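Octopine dehydrogenase (Pecten maximus, PDB 3C7A) catalyses the NADH-dependent joining of L-arginine and pyruvate to give D-octopine, and the reverse oxidation of octopine. Local coordinates at residues M203-Y208 with S270-I275; K163-A168 with V193-K198; S250-D255 with V346-N351. All blocks are in the same frame, centred on the assembly; numbering follows the deposited sequence.

Interaction 1: M203-Y208 with S270-I275; sequences MLIMSY and SDVKDI. With EDO (1,2-ethanediol), chain C.
I205, M206 and Y208 meet V272, K273 and I275 in a surface contact of the alpha-helical opine dehydrogenase domain: the type I turn from I205 to Y208, at the end of helix 200-205, faces the loop that leads into helix 275-282. Three side chains of the turn reach the loop, each with its own partner. I205 brings up its CD1 methyl, which touches V272 CG1 at 3.6 Å with the two side chains crossing at about a right angle; I205 also packs on C253 of helix 240-263. M206, a residue of the L-arginine site, is the first to leave the helix. Its chain is bent twice, at chi2 (-72°) and chi3 (-70°), which lays SD 3.9 Å from K273 N and CE 4.1 Å from K273 CG. The loop thus backs the side chain of a residue of the L-arginine site by van der Waals contact. An ethanediol, probably from the crystallisation liquor, donates through O1 to M206 O at 3.0 Å and is also hydrogen-bonded to E142. Earlier in the loop, D271 forms a salt bridge with K198, tying the loop to the chain just ahead of helix 200-205. Y208 makes the polar link across the contact: its OH donates to K273 O at 3.1 Å, arriving from above the carbonyl plane, 43° out of it. That bond holds the far end of the ring, while the two faces of the ring are flanked by M206 O and, opposite it, by the CD1 methyl of I275, which makes a CH-pi contact 4.1 Å from the Y208 ring centroid.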
ATOM      1  N   MET A 203      11.398  -1.632  -2.569  1.00 14.72           N
ATOM      2  CA  MET A 203       9.979  -1.258  -2.612  1.00 14.83           C
ATOM      3  C   MET A 203       9.420  -0.961  -1.214  1.00 14.85           C
ATOM      4  O   MET A 203       8.612  -0.040  -1.046  1.00 14.76           O
ATOM      5  CB  MET A 203       9.169  -2.366  -3.307  1.00 14.85           C
ATOM      6  CG  MET A 203       7.651  -2.142  -3.410  1.00 15.03           C
ATOM      7  SD  MET A 203       7.120  -0.769  -4.465  1.00 15.19           S
ATOM      8  CE  MET A 203       7.674  -1.313  -6.085  1.00 14.93           C
ATOM      9  N   LEU A 204       9.867  -1.734  -0.223  1.00 14.86           N
ATOM     10  CA  LEU A 204       9.419  -1.587   1.165  1.00 15.03           C
ATOM     11  C   LEU A 204       9.736  -0.207   1.756  1.00 15.09           C
ATOM     12  O   LEU A 204       8.840   0.464   2.275  1.00 15.11           O
ATOM     13  CB  LEU A 204      10.002  -2.710   2.046  1.00 15.03           C
ATOM     14  CG  LEU A 204       9.426  -2.967   3.449  1.00 15.33           C
ATOM     15  CD1 LEU A 204       9.583  -4.432   3.845  1.00 15.45           C
ATOM     16  CD2 LEU A 204      10.041  -2.061   4.518  1.00 15.18           C
ATOM     17  N   ILE A 205      10.995   0.219   1.670  1.00 15.14           N
ATOM     18  CA  ILE A 205      11.411   1.462   2.336  1.00 15.24           C
ATOM     19  C   ILE A 205      11.134   2.749   1.544  1.00 15.20           C
ATOM     20  O   ILE A 205      11.019   3.826   2.134  1.00 15.18           O
ATOM     21  CB  ILE A 205      12.888   1.419   2.861  1.00 15.33           C
ATOM     22  CG1 ILE A 205      13.888   1.850   1.787  1.00 15.50           C
ATOM     23  CG2 ILE A 205      13.233   0.040   3.445  1.00 15.43           C
ATOM     24  CD1 ILE A 205      15.057   2.633   2.344  1.00 15.73           C
ATOM     25  N   MET A 206      11.008   2.630   0.220  1.00 15.12           N
ATOM     26  CA  MET A 206      10.652   3.772  -0.635  1.00 15.15           C
ATOM     27  C   MET A 206       9.181   4.194  -0.480  1.00 15.22           C
ATOM     28  O   MET A 206       8.693   5.054  -1.219  1.00 15.14           O
ATOM     29  CB  MET A 206      10.984   3.491  -2.108  1.00 15.11           C
ATOM     30  CG  MET A 206      12.453   3.704  -2.493  1.00 15.06           C
ATOM     31  SD  MET A 206      13.001   5.433  -2.577  1.00 14.69           S
ATOM     32  CE  MET A 206      12.132   6.019  -4.032  1.00 14.80           C
ATOM     33  N   SER A 207       8.490   3.589   0.488  1.00 15.32           N
ATOM     34  CA  SER A 207       7.121   3.966   0.853  1.00 15.44           C
ATOM     35  C   SER A 207       7.051   5.345   1.518  1.00 15.41           C
ATOM     36  O   SER A 207       5.996   5.988   1.508  1.00 15.43           O
ATOM     37  CB  SER A 207       6.511   2.924   1.799  1.00 15.51           C
ATOM     38  OG  SER A 207       6.441   1.644   1.194  1.00 15.95           O
ATOM     39  N   TYR A 208       8.176   5.785   2.089  1.00 15.39           N
ATOM     40  CA  TYR A 208       8.267   7.039   2.853  1.00 15.37           C
ATOM     41  C   TYR A 208       7.143   7.162   3.897  1.00 15.41           C
ATOM     42  O   TYR A 208       6.393   8.144   3.901  1.00 15.34           O
ATOM     43  CB  TYR A 208       8.266   8.269   1.926  1.00 15.42           C
ATOM     44  CG  TYR A 208       9.429   8.399   0.955  1.00 15.43           C
ATOM     45  CD1 TYR A 208      10.745   8.133   1.348  1.00 15.37           C
ATOM     46  CD2 TYR A 208       9.213   8.842  -0.352  1.00 15.33           C
ATOM     47  CE1 TYR A 208      11.810   8.274   0.450  1.00 15.67           C
ATOM     48  CE2 TYR A 208      10.267   8.989  -1.253  1.00 15.46           C
ATOM     49  CZ  TYR A 208      11.561   8.705  -0.848  1.00 15.66           C
ATOM     50  OH  TYR A 208      12.599   8.855  -1.742  1.00 15.62           O
ATOM     51  N   SER A 270      20.636  -0.289  -4.747  1.00 19.72           N
ATOM     52  CA  SER A 270      21.222   0.991  -5.175  1.00 19.66           C
ATOM     53  C   SER A 270      20.225   2.038  -5.701  1.00 19.60           C
ATOM     54  O   SER A 270      20.587   3.207  -5.857  1.00 19.51           O
ATOM     55  CB  SER A 270      22.332   0.757  -6.208  1.00 19.71           C
ATOM     56  OG  SER A 270      21.834   0.111  -7.368  1.00 19.78           O
ATOM     57  N   ASP A 271      19.013   1.645  -6.078  1.00 19.50           N
ATOM     58  CA  ASP A 271      17.944   2.565  -6.518  1.00 19.49           C
ATOM     59  C   ASP A 271      17.117   3.294  -5.381  1.00 19.45           C
ATOM     60  O   ASP A 271      16.221   4.034  -5.653  1.00 19.38           O
ATOM     61  CB  ASP A 271      17.003   1.879  -7.547  1.00 19.43           C
ATOM     62  CG  ASP A 271      17.592   1.799  -8.988  1.00 19.69           C
ATOM     63  OD1 ASP A 271      18.737   2.093  -9.195  1.00 19.83           O
ATOM     64  OD2 ASP A 271      16.895   1.433  -9.920  1.00 19.66           O
ATOM     65  N   VAL A 272      17.434   3.017  -4.135  1.00 20.00           N
ATOM     66  CA  VAL A 272      16.994   3.831  -3.005  1.00 20.00           C
ATOM     67  C   VAL A 272      17.612   5.266  -3.030  1.00 20.00           C
ATOM     68  O   VAL A 272      18.803   5.408  -2.975  1.00 19.43           O
ATOM     69  CB  VAL A 272      17.265   3.132  -1.618  1.00 20.00           C
ATOM     70  CG1 VAL A 272      16.941   4.048  -0.433  1.00 20.00           C
ATOM     71  CG2 VAL A 272      16.551   1.769  -1.463  1.00 20.00           C
ATOM     72  N   LYS A 273      16.748   6.279  -3.097  1.00 19.52           N
ATOM     73  CA  LYS A 273      17.118   7.703  -3.314  1.00 19.60           C
ATOM     74  C   LYS A 273      16.628   8.832  -2.336  1.00 19.64           C
ATOM     75  O   LYS A 273      15.700   8.645  -1.590  1.00 19.58           O
ATOM     76  CB  LYS A 273      16.890   8.118  -4.755  1.00 19.57           C
ATOM     77  CG  LYS A 273      15.460   8.147  -5.226  1.00 19.61           C
ATOM     78  CD  LYS A 273      15.355   8.366  -6.761  1.00 19.59           C
ATOM     79  CE  LYS A 273      15.319   7.120  -7.544  1.00 19.39           C
ATOM     80  NZ  LYS A 273      14.979   7.213  -8.936  1.00 19.12           N
ATOM     81  N   ASP A 274      17.283   9.995  -2.368  1.00 19.70           N
ATOM     82  CA  ASP A 274      16.828  11.147  -1.576  1.00 19.84           C
ATOM     83  C   ASP A 274      15.419  11.574  -1.998  1.00 19.79           C
ATOM     84  O   ASP A 274      15.067  11.488  -3.180  1.00 19.75           O
ATOM     85  CB  ASP A 274      17.781  12.340  -1.755  1.00 19.92           C
ATOM     86  CG  ASP A 274      19.212  12.035  -1.331  1.00 20.41           C
ATOM     87  OD1 ASP A 274      19.453  11.810  -0.126  1.00 20.69           O
ATOM     88  OD2 ASP A 274      20.105  12.045  -2.205  1.00 20.99           O
ATOM     89  N   ILE A 275      14.627  12.042  -1.034  1.00 19.75           N
ATOM     90  CA  ILE A 275      13.263  12.523  -1.301  1.00 19.79           C
ATOM     91  C   ILE A 275      13.237  13.805  -2.157  1.00 19.89           C
ATOM     92  O   ILE A 275      12.306  14.013  -2.939  1.00 19.83           O
ATOM     93  CB  ILE A 275      12.419  12.670   0.016  1.00 19.75           C
ATOM     94  CG1 ILE A 275      10.929  12.874  -0.302  1.00 19.67           C
ATOM     95  CG2 ILE A 275      12.988  13.769   0.936  1.00 19.52           C
ATOM     96  CD1 ILE A 275       9.983  12.550   0.851  1.00 19.77           C
TER
HETATM   97  C1  EDO C 406       6.921   7.430  -3.396  1.00 16.99           C
HETATM   98  O1  EDO C 406       6.635   7.026  -2.051  1.00 16.48           O
HETATM   99  C2  EDO C 406       7.128   6.201  -4.275  1.00 17.07           C
HETATM  100  O2  EDO C 406       5.870   5.554  -4.505  1.00 17.16           O

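Interaction 2: K163-A168 with V193-K198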
ATOM      1  N   LYS A 163      -2.619   7.129 -13.899  1.00 17.80           N
ATOM      2  CA  LYS A 163      -1.161   7.335 -13.891  1.00 17.74           C
ATOM      3  C   LYS A 163      -0.524   6.961 -15.235  1.00 17.55           C
ATOM      4  O   LYS A 163      -1.023   6.080 -15.938  1.00 17.47           O
ATOM      5  CB  LYS A 163      -0.505   6.511 -12.773  1.00 17.79           C
ATOM      6  CG  LYS A 163      -0.981   6.821 -11.353  1.00 18.10           C
ATOM      7  CD  LYS A 163      -0.175   7.936 -10.704  1.00 18.79           C
ATOM      8  CE  LYS A 163      -0.523   8.081  -9.229  1.00 19.18           C
ATOM      9  NZ  LYS A 163       0.241   9.181  -8.574  1.00 19.54           N
ATOM     10  N   SER A 164       0.578   7.628 -15.582  1.00 17.33           N
ATOM     11  CA  SER A 164       1.279   7.355 -16.843  1.00 17.18           C
ATOM     12  C   SER A 164       2.272   6.183 -16.759  1.00 16.94           C
ATOM     13  O   SER A 164       2.420   5.428 -17.725  1.00 16.93           O
ATOM     14  CB  SER A 164       1.959   8.619 -17.390  1.00 17.21           C
ATOM     15  OG  SER A 164       2.955   9.107 -16.508  1.00 17.79           O
ATOM     16  N   VAL A 165       2.945   6.046 -15.614  1.00 16.61           N
ATOM     17  CA  VAL A 165       3.871   4.925 -15.346  1.00 16.29           C
ATOM     18  C   VAL A 165       3.681   4.352 -13.927  1.00 15.99           C
ATOM     19  O   VAL A 165       3.155   5.044 -13.050  1.00 15.97           O
ATOM     20  CB  VAL A 165       5.369   5.324 -15.552  1.00 16.35           C
ATOM     21  CG1 VAL A 165       5.688   5.541 -17.032  1.00 16.46           C
ATOM     22  CG2 VAL A 165       5.743   6.556 -14.721  1.00 16.34           C
ATOM     23  N   LEU A 166       4.112   3.102 -13.711  1.00 15.62           N
ATOM     24  CA  LEU A 166       4.006   2.423 -12.400  1.00 15.27           C
ATOM     25  C   LEU A 166       4.967   1.222 -12.272  1.00 15.01           C
ATOM     26  O   LEU A 166       5.225   0.529 -13.257  1.00 14.95           O
ATOM     27  CB  LEU A 166       2.559   1.969 -12.144  1.00 15.22           C
ATOM     28  CG  LEU A 166       2.064   1.812 -10.699  1.00 15.39           C
ATOM     29  CD1 LEU A 166       1.918   3.166 -10.008  1.00 15.32           C
ATOM     30  CD2 LEU A 166       0.738   1.063 -10.671  1.00 15.24           C
ATOM     31  N   ALA A 167       5.471   0.973 -11.059  1.00 14.74           N
ATOM     32  CA  ALA A 167       6.485  -0.074 -10.818  1.00 14.53           C
ATOM     33  C   ALA A 167       6.084  -1.151  -9.792  1.00 14.40           C
ATOM     34  O   ALA A 167       5.266  -0.898  -8.902  1.00 14.33           O
ATOM     35  CB  ALA A 167       7.818   0.564 -10.422  1.00 14.55           C
ATOM     36  N   ALA A 168       6.686  -2.340  -9.922  1.00 14.19           N
ATOM     37  CA  ALA A 168       6.426  -3.485  -9.027  1.00 14.11           C
ATOM     38  C   ALA A 168       7.642  -4.411  -8.832  1.00 14.05           C
ATOM     39  O   ALA A 168       8.460  -4.565  -9.740  1.00 14.01           O
ATOM     40  CB  ALA A 168       5.232  -4.291  -9.530  1.00 14.10           C
ATOM     41  N   VAL A 193       2.012   2.266 -18.175  1.00 15.34           N
ATOM     42  CA  VAL A 193       3.089   1.378 -18.634  1.00 15.33           C
ATOM     43  C   VAL A 193       3.877   0.853 -17.424  1.00 15.28           C
ATOM     44  O   VAL A 193       4.460   1.636 -16.670  1.00 15.16           O
ATOM     45  CB  VAL A 193       4.047   2.094 -19.637  1.00 15.33           C
ATOM     46  CG1 VAL A 193       5.094   1.126 -20.180  1.00 15.32           C
ATOM     47  CG2 VAL A 193       3.266   2.724 -20.790  1.00 15.49           C
ATOM     48  N   PHE A 194       3.890  -0.469 -17.249  1.00 15.38           N
ATOM     49  CA  PHE A 194       4.525  -1.105 -16.084  1.00 15.47           C
ATOM     50  C   PHE A 194       6.003  -1.461 -16.293  1.00 15.52           C
ATOM     51  O   PHE A 194       6.429  -1.757 -17.413  1.00 15.41           O
ATOM     52  CB  PHE A 194       3.761  -2.371 -15.654  1.00 15.45           C
ATOM     53  CG  PHE A 194       2.317  -2.131 -15.263  1.00 15.51           C
ATOM     54  CD1 PHE A 194       1.940  -0.993 -14.550  1.00 15.64           C
ATOM     55  CD2 PHE A 194       1.343  -3.074 -15.579  1.00 15.36           C
ATOM     56  CE1 PHE A 194       0.607  -0.786 -14.184  1.00 15.59           C
ATOM     57  CE2 PHE A 194       0.008  -2.876 -15.214  1.00 15.71           C
ATOM     58  CZ  PHE A 194      -0.358  -1.731 -14.516  1.00 15.49           C
ATOM     59  N   ARG A 195       6.767  -1.437 -15.198  1.00 15.60           N
ATOM     60  CA  ARG A 195       8.167  -1.889 -15.177  1.00 15.79           C
ATOM     61  C   ARG A 195       8.488  -2.669 -13.889  1.00 15.80           C
ATOM     62  O   ARG A 195       7.724  -2.619 -12.919  1.00 15.67           O
ATOM     63  CB  ARG A 195       9.129  -0.701 -15.350  1.00 15.79           C
ATOM     64  CG  ARG A 195       9.238   0.217 -14.132  1.00 15.89           C
ATOM     65  CD  ARG A 195      10.135   1.423 -14.400  1.00 16.00           C
ATOM     66  NE  ARG A 195      10.364   2.214 -13.190  1.00 16.43           N
ATOM     67  CZ  ARG A 195       9.551   3.168 -12.738  1.00 16.94           C
ATOM     68  NH1 ARG A 195       8.434   3.473 -13.391  1.00 17.00           N
ATOM     69  NH2 ARG A 195       9.856   3.824 -11.625  1.00 16.91           N
ATOM     70  N   LEU A 196       9.615  -3.381 -13.888  1.00 15.92           N
ATOM     71  CA  LEU A 196      10.066  -4.151 -12.721  1.00 16.04           C
ATOM     72  C   LEU A 196      11.158  -3.446 -11.911  1.00 16.00           C
ATOM     73  O   LEU A 196      12.113  -2.909 -12.476  1.00 15.96           O
ATOM     74  CB  LEU A 196      10.552  -5.543 -13.148  1.00 16.11           C
ATOM     75  CG  LEU A 196       9.719  -6.794 -12.832  1.00 16.30           C
ATOM     76  CD1 LEU A 196       8.237  -6.636 -13.155  1.00 16.60           C
ATOM     77  CD2 LEU A 196      10.297  -8.005 -13.555  1.00 16.25           C
ATOM     78  N   ALA A 197      11.005  -3.462 -10.586  1.00 15.87           N
ATOM     79  CA  ALA A 197      12.016  -2.929  -9.665  1.00 15.79           C
ATOM     80  C   ALA A 197      13.108  -3.966  -9.375  1.00 15.68           C
ATOM     81  O   ALA A 197      12.947  -5.147  -9.693  1.00 15.71           O
ATOM     82  CB  ALA A 197      11.361  -2.454  -8.370  1.00 15.82           C
ATOM     83  N   LYS A 198      14.206  -3.521  -8.763  1.00 15.57           N
ATOM     84  CA  LYS A 198      15.384  -4.371  -8.526  1.00 15.52           C
ATOM     85  C   LYS A 198      15.270  -5.358  -7.354  1.00 15.31           C
ATOM     86  O   LYS A 198      15.749  -6.490  -7.456  1.00 15.24           O
ATOM     87  CB  LYS A 198      16.648  -3.517  -8.366  1.00 15.50           C
ATOM     88  CG  LYS A 198      17.210  -2.960  -9.669  1.00 15.73           C
ATOM     89  CD  LYS A 198      18.460  -2.123  -9.413  1.00 15.84           C
ATOM     90  CE  LYS A 198      19.177  -1.753 -10.705  1.00 16.53           C
ATOM     91  NZ  LYS A 198      18.418  -0.768 -11.533  1.00 17.06           N
TER
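L166 and F194 lie side by side and point the same way from two neighbouring parallel strands, while R195 folds back over A167 on the other face of the sheet. The strands, 156-171 and 193-196, are joined through helix 180-188 as a beta-alpha-beta unit. On the L166 face, F194 CD1 comes 3.9 Å from L166 CB, and L166 CD2 approaches F194 CE1 at 4.0 Å. The ring also packs edge-to-face with H188 and F141, and touches L181. An alanine in place of F194 would probably open a gap between L166 and helix 180-188 and leave the rings of H188 and F141 without this aromatic partner. On the other face, R195 CG sits between its backbone N and carbonyl carbon (chi1 73°), and the chain then runs extended to NE; this turn sends the guanidinium across to the neighbouring strand. There A167 CB lies over the centre of one guanidinium face, 3.9 Å from R195 CZ, and V165 CB stands at its edge. Between the faces runs the backbone ladder, ending in the nearly straight bond from A197 N to A168 O, 2.9 Å and 171°. Directional backbone bonds thus set the register, the buried side chains of L166 and F194 are held by apolar and aromatic contact, and the exposed arginine shields alanine with its flat face while its charge probably stays largely hydrated.

Interaction 3: S250-D255 with V346-N351; sequences SNECKD and VAIPSN
E252 buries the largest share of the surface here, reaching from helix 240-263 to the start of helix 349-362, where its carboxylate meets S350 and N351. The side chain is extended beyond CG (chi2 170°), which carries the charged group clear of its own helix. OE2 uses its syn lone pair to accept S350 N at 3.1 Å. OE1 is met by N351 ND2 at 2.6 Å, nearly in line with its C-O bond and close to the amide plane, although carboxylate and amide are turned 41° apart; N351 N adds a weak bond to the same oxygen. This is a carboxylate at the N-terminal end of a helix, accepting from first-turn N-H groups, within the alpha-helical domain; I348 holds the N-cap position. The helix end and the amide donors would probably favour the ionised form of this buried glutamate. Apolar atoms frame the polar ones: P349 CD lies 3.4 Å from E252 OE2, and I348 CG2 packs 3.8 Å from E252 CB. I348 and N351 also touch F337 of helix 330-344. One turn along from E252, V346 and D255, which lose the next largest areas to the contact, meet through V346 CG1 and D255 CB at 4.2 Å. V346 packs on A259 as well. Beside this pair a water donates to D255 OD2 at 2.7 Å and to A347 O at 3.2 Å.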
ATOM      1  N   SER A 250      14.697  11.027   5.780  1.00 17.14           N
ATOM      2  CA  SER A 250      15.137  10.496   4.484  1.00 17.10           C
ATOM      3  C   SER A 250      16.588  10.002   4.518  1.00 17.20           C
ATOM      4  O   SER A 250      16.918   8.988   3.893  1.00 17.15           O
ATOM      5  CB  SER A 250      14.965  11.553   3.387  1.00 17.09           C
ATOM      6  OG  SER A 250      15.435  11.080   2.133  1.00 16.98           O
ATOM      7  N   ASN A 251      17.446  10.725   5.239  1.00 17.19           N
ATOM      8  CA  ASN A 251      18.844  10.329   5.427  1.00 17.25           C
ATOM      9  C   ASN A 251      18.984   9.009   6.195  1.00 17.24           C
ATOM     10  O   ASN A 251      19.894   8.221   5.926  1.00 17.20           O
ATOM     11  CB  ASN A 251      19.637  11.442   6.128  1.00 17.29           C
ATOM     12  CG  ASN A 251      20.000  12.597   5.195  1.00 17.53           C
ATOM     13  OD1 ASN A 251      19.892  12.494   3.970  1.00 17.79           O
ATOM     14  ND2 ASN A 251      20.444  13.705   5.779  1.00 17.80           N
ATOM     15  N   GLU A 252      18.076   8.779   7.143  1.00 17.17           N
ATOM     16  CA  GLU A 252      18.044   7.534   7.919  1.00 17.18           C
ATOM     17  C   GLU A 252      17.658   6.312   7.070  1.00 17.13           C
ATOM     18  O   GLU A 252      18.123   5.199   7.335  1.00 17.10           O
ATOM     19  CB  GLU A 252      17.131   7.676   9.146  1.00 17.13           C
ATOM     20  CG  GLU A 252      17.770   8.463  10.300  1.00 17.18           C
ATOM     21  CD  GLU A 252      16.799   8.830  11.422  1.00 17.40           C
ATOM     22  OE1 GLU A 252      15.643   8.357  11.422  1.00 17.40           O
ATOM     23  OE2 GLU A 252      17.202   9.604  12.316  1.00 17.76           O
ATOM     24  N   CYS A 253      16.823   6.525   6.052  1.00 17.13           N
ATOM     25  CA  CYS A 253      16.468   5.475   5.087  1.00 17.18           C
ATOM     26  C   CYS A 253      17.689   4.985   4.291  1.00 17.29           C
ATOM     27  O   CYS A 253      17.807   3.793   3.995  1.00 17.12           O
ATOM     28  CB  CYS A 253      15.368   5.958   4.129  1.00 17.17           C
ATOM     29  SG  CYS A 253      13.678   6.010   4.820  1.00 17.09           S
ATOM     30  N   LYS A 254      18.588   5.911   3.958  1.00 17.43           N
ATOM     31  CA  LYS A 254      19.823   5.591   3.231  1.00 17.72           C
ATOM     32  C   LYS A 254      20.833   4.806   4.074  1.00 17.71           C
ATOM     33  O   LYS A 254      21.490   3.894   3.564  1.00 17.70           O
ATOM     34  CB  LYS A 254      20.467   6.864   2.670  1.00 17.80           C
ATOM     35  CG  LYS A 254      19.831   7.357   1.372  1.00 18.40           C
ATOM     36  CD  LYS A 254      20.077   8.842   1.115  1.00 19.24           C
ATOM     37  CE  LYS A 254      21.449   9.122   0.506  1.00 19.96           C
ATOM     38  NZ  LYS A 254      22.504   9.324   1.543  1.00 20.31           N
ATOM     39  N   ASP A 255      20.946   5.162   5.355  1.00 17.82           N
ATOM     40  CA  ASP A 255      21.829   4.468   6.301  1.00 17.89           C
ATOM     41  C   ASP A 255      21.502   2.975   6.430  1.00 17.95           C
ATOM     42  O   ASP A 255      22.408   2.141   6.515  1.00 17.90           O
ATOM     43  CB  ASP A 255      21.771   5.127   7.687  1.00 17.96           C
ATOM     44  CG  ASP A 255      22.421   6.508   7.722  1.00 18.27           C
ATOM     45  OD1 ASP A 255      23.307   6.799   6.889  1.00 18.49           O
ATOM     46  OD2 ASP A 255      22.045   7.306   8.608  1.00 18.79           O
ATOM     47  N   VAL A 346      21.157  -0.484  13.191  1.00 18.69           N
ATOM     48  CA  VAL A 346      21.233   0.944  12.863  1.00 18.68           C
ATOM     49  C   VAL A 346      20.248   1.762  13.708  1.00 18.74           C
ATOM     50  O   VAL A 346      19.052   1.459  13.749  1.00 18.68           O
ATOM     51  CB  VAL A 346      20.976   1.197  11.347  1.00 18.73           C
ATOM     52  CG1 VAL A 346      21.080   2.683  11.009  1.00 18.58           C
ATOM     53  CG2 VAL A 346      21.949   0.392  10.486  1.00 18.71           C
ATOM     54  N   ALA A 347      20.762   2.794  14.378  1.00 18.74           N
ATOM     55  CA  ALA A 347      19.936   3.698  15.184  1.00 18.85           C
ATOM     56  C   ALA A 347      19.225   4.742  14.317  1.00 18.85           C
ATOM     57  O   ALA A 347      19.808   5.267  13.364  1.00 18.88           O
ATOM     58  CB  ALA A 347      20.783   4.381  16.253  1.00 18.90           C
ATOM     59  N   ILE A 348      17.970   5.036  14.658  1.00 18.83           N
ATOM     60  CA  ILE A 348      17.143   5.996  13.906  1.00 18.79           C
ATOM     61  C   ILE A 348      16.356   6.959  14.826  1.00 18.80           C
ATOM     62  O   ILE A 348      15.142   6.808  14.991  1.00 18.71           O
ATOM     63  CB  ILE A 348      16.183   5.278  12.897  1.00 18.85           C
ATOM     64  CG1 ILE A 348      15.464   4.088  13.558  1.00 18.78           C
ATOM     65  CG2 ILE A 348      16.946   4.825  11.655  1.00 18.75           C
ATOM     66  CD1 ILE A 348      14.219   3.604  12.813  1.00 18.72           C
ATOM     67  N   PRO A 349      17.050   7.957  15.418  1.00 18.82           N
ATOM     68  CA  PRO A 349      16.464   8.850  16.437  1.00 18.81           C
ATOM     69  C   PRO A 349      15.289   9.732  15.990  1.00 18.79           C
ATOM     70  O   PRO A 349      14.382   9.983  16.789  1.00 18.74           O
ATOM     71  CB  PRO A 349      17.652   9.726  16.863  1.00 18.88           C
ATOM     72  CG  PRO A 349      18.594   9.676  15.714  1.00 18.89           C
ATOM     73  CD  PRO A 349      18.462   8.293  15.156  1.00 18.80           C
ATOM     74  N   SER A 350      15.309  10.199  14.742  1.00 18.73           N
ATOM     75  CA  SER A 350      14.242  11.058  14.213  1.00 18.77           C
ATOM     76  C   SER A 350      12.933  10.302  13.962  1.00 18.78           C
ATOM     77  O   SER A 350      11.848  10.824  14.242  1.00 18.60           O
ATOM     78  CB  SER A 350      14.695  11.781  12.940  1.00 18.76           C
ATOM     79  OG  SER A 350      15.560  12.863  13.247  1.00 19.16           O
ATOM     80  N   ASN A 351      13.043   9.084  13.431  1.00 18.82           N
ATOM     81  CA  ASN A 351      11.883   8.207  13.234  1.00 18.87           C
ATOM     82  C   ASN A 351      11.233   7.787  14.557  1.00 18.99           C
ATOM     83  O   ASN A 351      10.007   7.682  14.641  1.00 18.96           O
ATOM     84  CB  ASN A 351      12.260   6.967  12.409  1.00 18.77           C
ATOM     85  CG  ASN A 351      12.235   7.224  10.905  1.00 18.77           C
ATOM     86  OD1 ASN A 351      11.276   6.865  10.219  1.00 18.67           O
ATOM     87  ND2 ASN A 351      13.291   7.841  10.389  1.00 18.32           N
TER
HETATM   88  O   HOH W   1      21.658   6.730  11.255  1.00 29.56           O

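In the fold
From the N terminus, interaction 2 comes first: 163-168 and 193-198 pair across a short connection through helix 180-188, within the large mixed sheet. That loop is complete before helix 200-205 begins the next. Interaction 1 then joins 203-208 to 270-275 around helices 211-220 and 240-263, and interaction 3 crosses it, because 250-255 lies inside that loop while 346-351 comes well after it. The two touch where D274 meets K254 and where I275 N lies beside S250 OG. Interactions 2 and 3 are remote, about 14 Å apart at their nearest atoms; interaction 1 lies against both, with M203 packing on A167 and A168, and so connects sheet and helical domain.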